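PDB 4NAR: putative uronate isomerase from Thermotoga maritima, which is of unproven function, though it may act as a lactate racemase or a related isomerase. Local coordinates for residues 17-22 with 234-239; 29-34 with 140-145; 65-70 with 168-173. One frame throughout, in Å; residues are numbered along the deposited sequence.

Contact 1. Residues 17-22 with 234-239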
ATOM      1  N   GLU A  17       0.361  19.292  20.220  1.00 33.59           N
ATOM      2  CA  GLU A  17      -0.847  19.851  20.833  1.00 38.25           C
ATOM      3  C   GLU A  17      -2.049  18.934  20.598  1.00 27.14           C
ATOM      4  O   GLU A  17      -2.851  18.701  21.499  1.00 30.46           O
ATOM      5  CB  GLU A  17      -1.130  21.269  20.305  1.00 50.34           C
ATOM      6  CG  GLU A  17      -2.565  21.786  20.556  1.00 68.50           C
ATOM      7  CD  GLU A  17      -2.852  22.173  22.021  1.00 77.78           C
ATOM      8  OE1 GLU A  17      -2.616  23.353  22.398  1.00 77.48           O
ATOM      9  OE2 GLU A  17      -3.337  21.305  22.790  1.00 77.75           O
ATOM     10  N   GLY A  18      -2.156  18.408  19.384  1.00 32.47           N
ATOM     11  CA  GLY A  18      -3.198  17.451  19.050  1.00 33.83           C
ATOM     12  C   GLY A  18      -3.074  16.166  19.853  1.00 34.34           C
ATOM     13  O   GLY A  18      -4.053  15.695  20.438  1.00 37.63           O
ATOM     14  N   LEU A  19      -1.867  15.607  19.897  1.00 32.96           N
ATOM     15  CA  LEU A  19      -1.629  14.357  20.616  1.00 28.34           C
ATOM     16  C   LEU A  19      -1.794  14.523  22.124  1.00 35.73           C
ATOM     17  O   LEU A  19      -2.283  13.612  22.807  1.00 32.59           O
ATOM     18  CB  LEU A  19      -0.245  13.790  20.280  1.00 23.22           C
ATOM     19  CG  LEU A  19      -0.023  13.453  18.791  1.00 30.73           C
ATOM     20  CD1 LEU A  19       1.368  12.859  18.559  1.00 27.37           C
ATOM     21  CD2 LEU A  19      -1.109  12.522  18.235  1.00 25.85           C
ATOM     22  N   SER A  20      -1.380  15.679  22.642  1.00 35.89           N
ATOM     23  CA  SER A  20      -1.554  15.960  24.063  1.00 40.58           C
ATOM     24  C   SER A  20      -3.046  15.932  24.385  1.00 39.39           C
ATOM     25  O   SER A  20      -3.479  15.316  25.365  1.00 31.88           O
ATOM     26  CB  SER A  20      -0.964  17.327  24.429  1.00 44.92           C
ATOM     27  OG  SER A  20      -0.573  17.359  25.795  1.00 48.99           O
ATOM     28  N   LYS A  21      -3.816  16.592  23.525  1.00 39.61           N
ATOM     29  CA  LYS A  21      -5.262  16.669  23.656  1.00 43.64           C
ATOM     30  C   LYS A  21      -5.884  15.267  23.677  1.00 42.78           C
ATOM     31  O   LYS A  21      -6.646  14.930  24.591  1.00 42.63           O
ATOM     32  CB  LYS A  21      -5.826  17.504  22.504  1.00 50.59           C
ATOM     33  CG  LYS A  21      -7.338  17.678  22.512  1.00 57.24           C
ATOM     34  CD  LYS A  21      -7.785  18.591  21.365  1.00 62.29           C
ATOM     35  CE  LYS A  21      -9.301  18.800  21.373  1.00 67.65           C
ATOM     36  NZ  LYS A  21      -9.811  19.378  20.090  1.00 68.40           N
ATOM     37  N   LEU A  22      -5.538  14.451  22.680  1.00 38.98           N
ATOM     38  CA  LEU A  22      -6.030  13.072  22.582  1.00 38.60           C
ATOM     39  C   LEU A  22      -5.701  12.207  23.818  1.00 40.12           C
ATOM     40  O   LEU A  22      -6.565  11.462  24.311  1.00 34.92           O
ATOM     41  CB  LEU A  22      -5.489  12.421  21.307  1.00 35.69           C
ATOM     42  CG  LEU A  22      -5.428  10.895  21.241  1.00 36.05           C
ATOM     43  CD1 LEU A  22      -6.796  10.298  20.943  1.00 35.64           C
ATOM     44  CD2 LEU A  22      -4.420  10.481  20.188  1.00 31.91           C
ATOM     45  N   ARG A 234       1.366  17.577   6.060  1.00 22.81           N
ATOM     46  CA  ARG A 234       0.355  18.537   5.638  1.00 21.06           C
ATOM     47  C   ARG A 234      -0.938  18.430   6.452  1.00 26.17           C
ATOM     48  O   ARG A 234      -1.697  19.401   6.559  1.00 26.82           O
ATOM     49  CB  ARG A 234       0.066  18.339   4.154  1.00 16.86           C
ATOM     50  CG  ARG A 234       1.271  18.666   3.253  1.00 23.62           C
ATOM     51  CD  ARG A 234       1.654  20.178   3.305  1.00 28.38           C
ATOM     52  NE  ARG A 234       0.452  21.008   3.205  1.00 28.99           N
ATOM     53  CZ  ARG A 234      -0.092  21.394   2.053  1.00 30.74           C
ATOM     54  NH1 ARG A 234       0.484  21.055   0.904  1.00 25.10           N
ATOM     55  NH2 ARG A 234      -1.207  22.124   2.042  1.00 29.32           N
ATOM     56  N   ALA A 235      -1.197  17.246   7.013  1.00 27.45           N
ATOM     57  CA  ALA A 235      -2.385  17.039   7.843  1.00 22.63           C
ATOM     58  C   ALA A 235      -2.303  15.758   8.653  1.00 21.28           C
ATOM     59  O   ALA A 235      -1.732  14.761   8.205  1.00 18.55           O
ATOM     60  CB  ALA A 235      -3.656  17.021   6.995  1.00 16.16           C
ATOM     61  N   LEU A 236      -2.899  15.802   9.841  1.00 22.95           N
ATOM     62  CA  LEU A 236      -3.046  14.637  10.697  1.00 22.79           C
ATOM     63  C   LEU A 236      -4.503  14.618  11.160  1.00 23.00           C
ATOM     64  O   LEU A 236      -4.904  15.432  12.004  1.00 24.43           O
ATOM     65  CB  LEU A 236      -2.106  14.741  11.907  1.00 25.73           C
ATOM     66  CG  LEU A 236      -1.465  13.459  12.466  1.00 34.18           C
ATOM     67  CD1 LEU A 236      -1.338  13.520  14.000  1.00 31.01           C
ATOM     68  CD2 LEU A 236      -2.193  12.183  12.031  1.00 32.36           C
ATOM     69  N   TYR A 237      -5.307  13.726  10.590  1.00 21.86           N
ATOM     70  CA  TYR A 237      -6.716  13.658  10.956  1.00 17.12           C
ATOM     71  C   TYR A 237      -6.918  12.582  12.022  1.00 19.93           C
ATOM     72  O   TYR A 237      -6.806  11.376  11.741  1.00 25.59           O
ATOM     73  CB  TYR A 237      -7.580  13.404   9.721  1.00 18.71           C
ATOM     74  CG  TYR A 237      -7.483  14.513   8.703  1.00 24.93           C
ATOM     75  CD1 TYR A 237      -7.493  15.848   9.101  1.00 31.02           C
ATOM     76  CD2 TYR A 237      -7.368  14.237   7.344  1.00 22.42           C
ATOM     77  CE1 TYR A 237      -7.400  16.884   8.171  1.00 28.77           C
ATOM     78  CE2 TYR A 237      -7.268  15.260   6.407  1.00 20.71           C
ATOM     79  CZ  TYR A 237      -7.289  16.587   6.827  1.00 30.33           C
ATOM     80  OH  TYR A 237      -7.198  17.621   5.909  1.00 31.83           O
ATOM     81  N   ILE A 238      -7.205  13.016  13.247  1.00 16.43           N
ATOM     82  CA  ILE A 238      -7.336  12.106  14.375  1.00 15.49           C
ATOM     83  C   ILE A 238      -8.809  11.845  14.668  1.00 20.93           C
ATOM     84  O   ILE A 238      -9.588  12.785  14.799  1.00 24.23           O
ATOM     85  CB  ILE A 238      -6.661  12.692  15.633  1.00 16.11           C
ATOM     86  CG1 ILE A 238      -5.214  13.102  15.314  1.00 18.82           C
ATOM     87  CG2 ILE A 238      -6.741  11.700  16.800  1.00 15.16           C
ATOM     88  CD1 ILE A 238      -4.369  13.495  16.533  1.00 15.84           C
ATOM     89  N   ASP A 239      -9.198  10.579  14.776  1.00 20.30           N
ATOM     90  CA  ASP A 239     -10.593  10.257  15.005  1.00 14.61           C
ATOM     91  C   ASP A 239     -10.723   8.905  15.694  1.00 19.16           C
ATOM     92  O   ASP A 239      -9.718   8.228  15.945  1.00 29.24           O
ATOM     93  CB  ASP A 239     -11.353  10.289  13.685  1.00 21.95           C
ATOM     94  CG  ASP A 239     -12.842  10.538  13.873  1.00 24.22           C
ATOM     95  OD1 ASP A 239     -13.369  10.245  14.985  1.00 17.98           O
ATOM     96  OD2 ASP A 239     -13.488  11.005  12.903  1.00 28.96           O
TER
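Ile238 carries this contact, and it meets helix residues 17-22 with both of its branches. The side chains of Leu19 and Ile238 cross at about a right angle. There CD1 of Ile238 sits 3.8 Å from CD2 of Leu19. The shorter arm serves Leu22, with CG2 of Ile238 4.3 Å from CD2 of Leu22. Chi1 of -53° turns the fork, with CG1 anti to the carbonyl carbon and CG2 anti to the backbone N. One isoleucine thus touches Leu19 and Leu22, one turn apart on the helix.

CD2 of Leu19 also meets a second strand residue. It lies 4.4 Å from CD1 of Leu236, so this methyl bears on both inward-facing residues of the strand. Gly18 meets the strand through its backbone, while Leu19 and Leu22 use methyls. The carbonyl carbon of Gly18 is 4.5 Å from CD1 of Ile238, and the CA atoms of Gly18 and Ile238 are 8.2 Å apart.

All the touching side chains are aliphatic, and no hydrogen bond joins the segments. The area buried is modest, 145 Å² over both sides. The short axes of helix and strand run almost parallel, 8° apart, with a closest approach of 10.5 Å. This is helix-on-sheet packing, as in layered alpha/beta folds.

Helix 12-24 does not rest on strand 231-240 alone. Leu19 and Leu22 also touch Leu221 and Phe219 of strand 217-227, while Leu19 packs against Val48, Asn51 and Phe55 of helix 45-58. Leu236 and Ile238 touch Leu5 of the edge strand 5-6. Ala235 and Tyr237 face the other way and pack on helix 241-259, so the strand lies between helices on both faces of the sheet.

Contact 2. Residues 29-34 with 140-145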
ATOM      1  N   VAL A  29      -4.539   4.257  30.977  1.00 63.95           N
ATOM      2  CA  VAL A  29      -3.522   3.693  30.098  1.00 60.24           C
ATOM      3  C   VAL A  29      -2.410   2.995  30.851  1.00 52.95           C
ATOM      4  O   VAL A  29      -1.533   3.643  31.431  1.00 61.26           O
ATOM      5  CB  VAL A  29      -2.899   4.746  29.166  1.00 68.84           C
ATOM      6  CG1 VAL A  29      -3.668   4.815  27.853  1.00 74.65           C
ATOM      7  CG2 VAL A  29      -2.851   6.109  29.850  1.00 71.73           C
ATOM      8  N   LYS A  30      -2.455   1.670  30.856  1.00 40.21           N
ATOM      9  CA  LYS A  30      -1.284   0.902  31.248  1.00 45.78           C
ATOM     10  C   LYS A  30      -0.746   0.168  30.021  1.00 35.33           C
ATOM     11  O   LYS A  30       0.447   0.227  29.755  1.00 41.35           O
ATOM     12  CB  LYS A  30      -1.559  -0.042  32.434  1.00 55.34           C
ATOM     13  CG  LYS A  30      -3.012  -0.432  32.605  1.00 58.51           C
ATOM     14  CD  LYS A  30      -3.279  -1.096  33.961  1.00 66.82           C
ATOM     15  CE  LYS A  30      -2.771  -2.535  34.010  1.00 71.48           C
ATOM     16  NZ  LYS A  30      -3.777  -3.472  34.610  1.00 72.43           N
ATOM     17  N   LYS A  31      -1.639  -0.474  29.264  1.00 28.43           N
ATOM     18  CA  LYS A  31      -1.286  -1.236  28.059  1.00 27.92           C
ATOM     19  C   LYS A  31      -1.858  -0.579  26.790  1.00 24.58           C
ATOM     20  O   LYS A  31      -3.078  -0.398  26.662  1.00 20.58           O
ATOM     21  CB  LYS A  31      -1.828  -2.667  28.170  1.00 37.53           C
ATOM     22  CG  LYS A  31      -0.826  -3.744  28.555  1.00 43.46           C
ATOM     23  CD  LYS A  31      -0.858  -4.848  27.494  1.00 51.99           C
ATOM     24  CE  LYS A  31      -0.717  -6.250  28.076  1.00 56.51           C
ATOM     25  NZ  LYS A  31      -0.832  -7.270  26.976  1.00 52.53           N
ATOM     26  N   VAL A  32      -0.974  -0.253  25.848  1.00 25.39           N
ATOM     27  CA  VAL A  32      -1.343   0.422  24.610  1.00 20.22           C
ATOM     28  C   VAL A  32      -0.747  -0.311  23.395  1.00 23.14           C
ATOM     29  O   VAL A  32       0.322  -0.915  23.492  1.00 16.49           O
ATOM     30  CB  VAL A  32      -0.837   1.885  24.663  1.00 27.26           C
ATOM     31  CG1 VAL A  32      -0.180   2.321  23.363  1.00 30.90           C
ATOM     32  CG2 VAL A  32      -1.954   2.831  25.075  1.00 28.52           C
ATOM     33  N   LEU A  33      -1.441  -0.274  22.256  1.00 22.45           N
ATOM     34  CA  LEU A  33      -0.911  -0.846  21.017  1.00 20.71           C
ATOM     35  C   LEU A  33      -0.852   0.208  19.921  1.00 21.28           C
ATOM     36  O   LEU A  33      -1.846   0.919  19.667  1.00 23.00           O
ATOM     37  CB  LEU A  33      -1.767  -2.032  20.542  1.00 13.47           C
ATOM     38  CG  LEU A  33      -1.408  -2.707  19.204  1.00 18.79           C
ATOM     39  CD1 LEU A  33      -0.003  -3.306  19.240  1.00 14.45           C
ATOM     40  CD2 LEU A  33      -2.422  -3.780  18.824  1.00 15.75           C
ATOM     41  N   VAL A  34       0.306   0.308  19.267  1.00 16.68           N
ATOM     42  CA  VAL A  34       0.448   1.201  18.128  1.00 13.02           C
ATOM     43  C   VAL A  34       0.697   0.393  16.863  1.00 15.61           C
ATOM     44  O   VAL A  34       1.732  -0.274  16.721  1.00 17.54           O
ATOM     45  CB  VAL A  34       1.571   2.264  18.328  1.00 23.13           C
ATOM     46  CG1 VAL A  34       1.731   3.130  17.067  1.00 16.43           C
ATOM     47  CG2 VAL A  34       1.272   3.133  19.538  1.00 13.96           C
ATOM     48  N   GLU A 140      -6.300  -8.468  22.347  1.00 22.72           N
ATOM     49  CA  GLU A 140      -5.731  -8.626  23.687  1.00 29.99           C
ATOM     50  C   GLU A 140      -6.170  -7.485  24.611  1.00 28.91           C
ATOM     51  O   GLU A 140      -6.887  -6.579  24.177  1.00 26.75           O
ATOM     52  CB  GLU A 140      -4.211  -8.722  23.610  1.00 26.27           C
ATOM     53  CG  GLU A 140      -3.770  -9.484  22.382  1.00 30.03           C
ATOM     54  CD  GLU A 140      -2.647 -10.449  22.662  1.00 42.77           C
ATOM     55  OE1 GLU A 140      -1.855 -10.177  23.598  1.00 49.35           O
ATOM     56  OE2 GLU A 140      -2.564 -11.479  21.947  1.00 44.72           O
ATOM     57  N   ASP A 141      -5.754  -7.537  25.875  1.00 26.29           N
ATOM     58  CA  ASP A 141      -6.199  -6.544  26.859  1.00 31.98           C
ATOM     59  C   ASP A 141      -5.558  -5.158  26.689  1.00 32.42           C
ATOM     60  O   ASP A 141      -4.837  -4.688  27.572  1.00 38.26           O
ATOM     61  CB  ASP A 141      -5.980  -7.067  28.292  1.00 47.61           C
ATOM     62  CG  ASP A 141      -4.525  -7.505  28.554  1.00 71.25           C
ATOM     63  OD1 ASP A 141      -3.693  -7.458  27.615  1.00 76.33           O
ATOM     64  OD2 ASP A 141      -4.214  -7.909  29.705  1.00 81.74           O
ATOM     65  N   PHE A 142      -5.820  -4.488  25.570  1.00 28.78           N
ATOM     66  CA  PHE A 142      -5.305  -3.127  25.402  1.00 26.93           C
ATOM     67  C   PHE A 142      -6.319  -2.080  25.837  1.00 28.33           C
ATOM     68  O   PHE A 142      -7.524  -2.267  25.683  1.00 33.94           O
ATOM     69  CB  PHE A 142      -4.829  -2.862  23.967  1.00 25.72           C
ATOM     70  CG  PHE A 142      -3.564  -3.593  23.611  1.00 25.89           C
ATOM     71  CD1 PHE A 142      -2.352  -3.242  24.210  1.00 16.11           C
ATOM     72  CD2 PHE A 142      -3.588  -4.650  22.700  1.00 25.98           C
ATOM     73  CE1 PHE A 142      -1.174  -3.934  23.908  1.00 22.86           C
ATOM     74  CE2 PHE A 142      -2.409  -5.355  22.381  1.00 27.03           C
ATOM     75  CZ  PHE A 142      -1.201  -4.995  22.986  1.00 26.68           C
ATOM     76  N   ASP A 143      -5.826  -0.982  26.397  1.00 27.80           N
ATOM     77  CA  ASP A 143      -6.703   0.107  26.804  1.00 28.91           C
ATOM     78  C   ASP A 143      -6.960   1.041  25.627  1.00 26.44           C
ATOM     79  O   ASP A 143      -8.004   1.694  25.553  1.00 30.00           O
ATOM     80  CB  ASP A 143      -6.095   0.877  27.978  1.00 29.42           C
ATOM     81  CG  ASP A 143      -6.010   0.041  29.241  1.00 41.33           C
ATOM     82  OD1 ASP A 143      -4.907  -0.016  29.840  1.00 42.75           O
ATOM     83  OD2 ASP A 143      -7.046  -0.558  29.631  1.00 43.47           O
ATOM     84  N   ALA A 144      -5.997   1.113  24.715  1.00 18.50           N
ATOM     85  CA  ALA A 144      -6.162   1.903  23.508  1.00 20.36           C
ATOM     86  C   ALA A 144      -5.307   1.331  22.398  1.00 21.93           C
ATOM     87  O   ALA A 144      -4.216   0.787  22.641  1.00 24.93           O
ATOM     88  CB  ALA A 144      -5.819   3.368  23.749  1.00 15.07           C
ATOM     89  N   ILE A 145      -5.826   1.437  21.178  1.00 17.81           N
ATOM     90  CA  ILE A 145      -5.088   1.033  19.999  1.00 15.96           C
ATOM     91  C   ILE A 145      -5.045   2.218  19.048  1.00 18.21           C
ATOM     92  O   ILE A 145      -6.088   2.771  18.679  1.00 18.70           O
ATOM     93  CB  ILE A 145      -5.748  -0.146  19.301  1.00 12.85           C
ATOM     94  CG1 ILE A 145      -5.980  -1.281  20.299  1.00 19.13           C
ATOM     95  CG2 ILE A 145      -4.864  -0.619  18.151  1.00 15.53           C
ATOM     96  CD1 ILE A 145      -6.490  -2.570  19.664  1.00 18.02           C
TER
HETATM   97  O   HOH W   1       0.718  -8.769  24.883  1.00 39.30           O
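Leu33 and Ile145 pair in parallel where strand 31-36 lies beside strand 144-150 in the large mixed sheet. Leu33 N donates to Ala144 O at 3.0 Å.

The Lys31 side chain leans over the turn that leads into the second strand. Its CB is 3.7 Å from Asp141 O. The bend at chi2 (-125°) brings Lys31 CD to 3.7 Å from Phe142 CE1. A further bend at chi3 carries CE past the Asp141 carboxylate. At the tip, NZ makes a salt bridge to Asp141 OD1 at 2.9 Å, on the syn lone pair of that oxygen. NZ also donates to a water, and the water donates to Glu140 OE1. Lys31 NZ makes an off-centre cation-pi contact with the Phe142 ring as well. Asp141, with Glu140 close by, probably offsets its charge at this partly exposed site. Asp141 itself is the centre of an inverse gamma turn.

Asp143 ties down the start of the first strand. Its OD1 takes Lys30 N at 3.1 Å in a nearly straight bond (171°) and Lys31 N in a weak one. Asp143 N returns a bond to Lys31 O at 2.8 Å. Further along, Leu33 CB stands over the face of the Phe142 ring, 3.6 Å from its centroid.

Contact 3. Residues 65-70 with 168-173; sequences HTLNAS and PGIAST
The peptide group between Ala69 and Ser70 has the carbonyl oxygen of Gly169 over one face. Gly169 O is 3.2 Å from Ala69 C and 3.1 Å from Ser70 N. The angle at Ser70 N is too poor for a hydrogen bond, and that N-H makes a weak bond to Asn68 O instead. On strand 63-68, away from this loop, the His65 ring stacks on Phe95, and its ND1 and NE2 bond to His97 and Glu63.

Ala69 is the centre of an inverse gamma turn near the C-terminal end of that strand, which belongs to the mixed sheet. Residues 168-173 lie at the end of the loop that leads into helix 173-186; the peptide bond before Pro168 is cis.

Ile170 supplies the apolar half. Its CG2 lies 3.6 Å from Leu67 CD1 and 3.8 Å from Ala69 CA. With chi1 at 57°, CG2 is placed beside the backbone N, and it reaches both residues. Ala69 CB is 4.1 Å from the same methyl. An acetate ion, probably from the crystallisation liquor, is bound about 5 Å from the Ala69 side chain.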
ATOM      1  N   HIS A  65       3.203  -1.418  23.149  1.00 20.67           N
ATOM      2  CA  HIS A  65       3.425  -2.425  22.123  1.00 15.21           C
ATOM      3  C   HIS A  65       3.243  -1.820  20.729  1.00 16.46           C
ATOM      4  O   HIS A  65       2.404  -0.936  20.527  1.00 16.60           O
ATOM      5  CB  HIS A  65       2.456  -3.580  22.327  1.00 15.09           C
ATOM      6  CG  HIS A  65       2.742  -4.398  23.554  1.00 29.28           C
ATOM      7  ND1 HIS A  65       3.349  -5.636  23.497  1.00 28.58           N
ATOM      8  CD2 HIS A  65       2.496  -4.159  24.861  1.00 30.85           C
ATOM      9  CE1 HIS A  65       3.466  -6.123  24.719  1.00 19.11           C
ATOM     10  NE2 HIS A  65       2.960  -5.248  25.567  1.00 27.97           N
ATOM     11  N   THR A  66       4.028  -2.280  19.758  1.00 14.30           N
ATOM     12  CA  THR A  66       3.823  -1.833  18.383  1.00 13.68           C
ATOM     13  C   THR A  66       3.648  -2.997  17.422  1.00 17.46           C
ATOM     14  O   THR A  66       4.146  -4.097  17.675  1.00 21.19           O
ATOM     15  CB  THR A  66       4.942  -0.874  17.884  1.00 27.58           C
ATOM     16  OG1 THR A  66       5.918  -1.605  17.109  1.00 25.02           O
ATOM     17  CG2 THR A  66       5.587  -0.130  19.081  1.00 14.53           C
ATOM     18  N   LEU A  67       2.926  -2.749  16.330  1.00 14.03           N
ATOM     19  CA  LEU A  67       2.638  -3.779  15.338  1.00 12.38           C
ATOM     20  C   LEU A  67       2.899  -3.181  13.964  1.00 20.83           C
ATOM     21  O   LEU A  67       2.329  -2.140  13.579  1.00 17.56           O
ATOM     22  CB  LEU A  67       1.175  -4.252  15.419  1.00 16.95           C
ATOM     23  CG  LEU A  67       0.780  -5.723  15.170  1.00 20.28           C
ATOM     24  CD1 LEU A  67      -0.657  -5.792  14.695  1.00 19.61           C
ATOM     25  CD2 LEU A  67       1.698  -6.484  14.210  1.00 12.14           C
ATOM     26  N   ASN A  68       3.778  -3.847  13.233  1.00 19.67           N
ATOM     27  CA  ASN A  68       4.102  -3.459  11.885  1.00 18.66           C
ATOM     28  C   ASN A  68       3.011  -3.934  10.933  1.00 13.81           C
ATOM     29  O   ASN A  68       2.860  -5.143  10.716  1.00 14.53           O
ATOM     30  CB  ASN A  68       5.439  -4.090  11.483  1.00 20.64           C
ATOM     31  CG  ASN A  68       5.857  -3.703  10.078  1.00 21.29           C
ATOM     32  OD1 ASN A  68       6.060  -2.517   9.785  1.00 21.22           O
ATOM     33  ND2 ASN A  68       5.983  -4.700   9.194  1.00 19.87           N
ATOM     34  N   ALA A  69       2.261  -2.992  10.361  1.00 14.98           N
ATOM     35  CA  ALA A  69       1.246  -3.338   9.364  1.00 20.79           C
ATOM     36  C   ALA A  69       1.924  -3.713   8.041  1.00 20.20           C
ATOM     37  O   ALA A  69       1.953  -2.906   7.093  1.00 21.08           O
ATOM     38  CB  ALA A  69       0.263  -2.183   9.158  1.00 14.75           C
ATOM     39  N   SER A  70       2.449  -4.933   7.976  1.00 11.26           N
ATOM     40  CA  SER A  70       3.289  -5.352   6.846  1.00 20.41           C
ATOM     41  C   SER A  70       2.550  -5.660   5.530  1.00 21.00           C
ATOM     42  O   SER A  70       3.118  -5.518   4.432  1.00 24.52           O
ATOM     43  CB  SER A  70       4.085  -6.599   7.239  1.00 18.06           C
ATOM     44  OG  SER A  70       3.232  -7.745   7.256  1.00 22.18           O
ATOM     45  N   PRO A 168      -4.992  -4.496   3.834  1.00 22.42           N
ATOM     46  CA  PRO A 168      -4.258  -5.746   4.121  1.00 23.16           C
ATOM     47  C   PRO A 168      -3.273  -5.698   5.291  1.00 15.79           C
ATOM     48  O   PRO A 168      -2.719  -6.751   5.630  1.00 14.78           O
ATOM     49  CB  PRO A 168      -3.433  -5.962   2.841  1.00 21.62           C
ATOM     50  CG  PRO A 168      -3.112  -4.535   2.388  1.00 20.10           C
ATOM     51  CD  PRO A 168      -4.404  -3.766   2.685  1.00 17.59           C
ATOM     52  N   GLY A 169      -3.055  -4.514   5.866  1.00 14.65           N
ATOM     53  CA  GLY A 169      -1.983  -4.278   6.824  1.00 12.06           C
ATOM     54  C   GLY A 169      -1.655  -5.373   7.833  1.00 19.95           C
ATOM     55  O   GLY A 169      -0.484  -5.774   7.984  1.00 13.22           O
ATOM     56  N   ILE A 170      -2.676  -5.858   8.535  1.00 12.01           N
ATOM     57  CA  ILE A 170      -2.461  -6.862   9.566  1.00 10.78           C
ATOM     58  C   ILE A 170      -3.458  -8.005   9.404  1.00 10.93           C
ATOM     59  O   ILE A 170      -3.948  -8.593  10.383  1.00 11.31           O
ATOM     60  CB  ILE A 170      -2.601  -6.240  10.964  1.00 18.29           C
ATOM     61  CG1 ILE A 170      -3.986  -5.588  11.092  1.00 17.43           C
ATOM     62  CG2 ILE A 170      -1.464  -5.229  11.223  1.00 12.05           C
ATOM     63  CD1 ILE A 170      -4.246  -4.940  12.405  1.00 12.42           C
ATOM     64  N   ALA A 171      -3.745  -8.316   8.151  1.00 10.85           N
ATOM     65  CA  ALA A 171      -4.743  -9.324   7.828  1.00 19.86           C
ATOM     66  C   ALA A 171      -4.055 -10.587   7.290  1.00 24.26           C
ATOM     67  O   ALA A 171      -2.927 -10.949   7.706  1.00 19.49           O
ATOM     68  CB  ALA A 171      -5.746  -8.765   6.819  1.00 10.93           C
ATOM     69  N   SER A 172      -4.723 -11.246   6.350  1.00 18.58           N
ATOM     70  CA  SER A 172      -4.174 -12.451   5.772  1.00 11.77           C
ATOM     71  C   SER A 172      -4.748 -12.740   4.395  1.00 15.67           C
ATOM     72  O   SER A 172      -5.535 -11.958   3.840  1.00 20.38           O
ATOM     73  CB  SER A 172      -4.374 -13.642   6.717  1.00 19.61           C
ATOM     74  OG  SER A 172      -5.711 -13.714   7.190  1.00 25.59           O
ATOM     75  N   THR A 173      -4.373 -13.910   3.894  1.00 17.46           N
ATOM     76  CA  THR A 173      -4.465 -14.265   2.492  1.00 24.52           C
ATOM     77  C   THR A 173      -5.840 -14.158   1.843  1.00 23.81           C
ATOM     78  O   THR A 173      -5.973 -13.556   0.775  1.00 21.48           O
ATOM     79  CB  THR A 173      -3.929 -15.686   2.298  1.00 22.71           C
ATOM     80  OG1 THR A 173      -2.536 -15.675   2.613  1.00 41.95           O
ATOM     81  CG2 THR A 173      -4.108 -16.144   0.865  1.00 30.52           C
TER

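How the contacts relate
All three contacts reach one mixed sheet of the N-terminal part of the chain. Contacts 2 and 3 are the closer pair, with centres 16 Å apart. They touch through neighbouring strands 31-36 and 63-68, where Val34 N is 2.7 Å from His65 O and Val34 O is 2.8 Å from Leu67 N. Both are probable hydrogen bonds. Contact 1 touches neither: its centre is 18 Å from that of contact 2 and 23 Å from that of contact 3. Helix 12-24 nevertheless precedes strand 31-36 directly. Along the chain, contact 1 encloses the other two, whose segments alternate. Segments far apart in sequence are thus brought together on and around a single sheet.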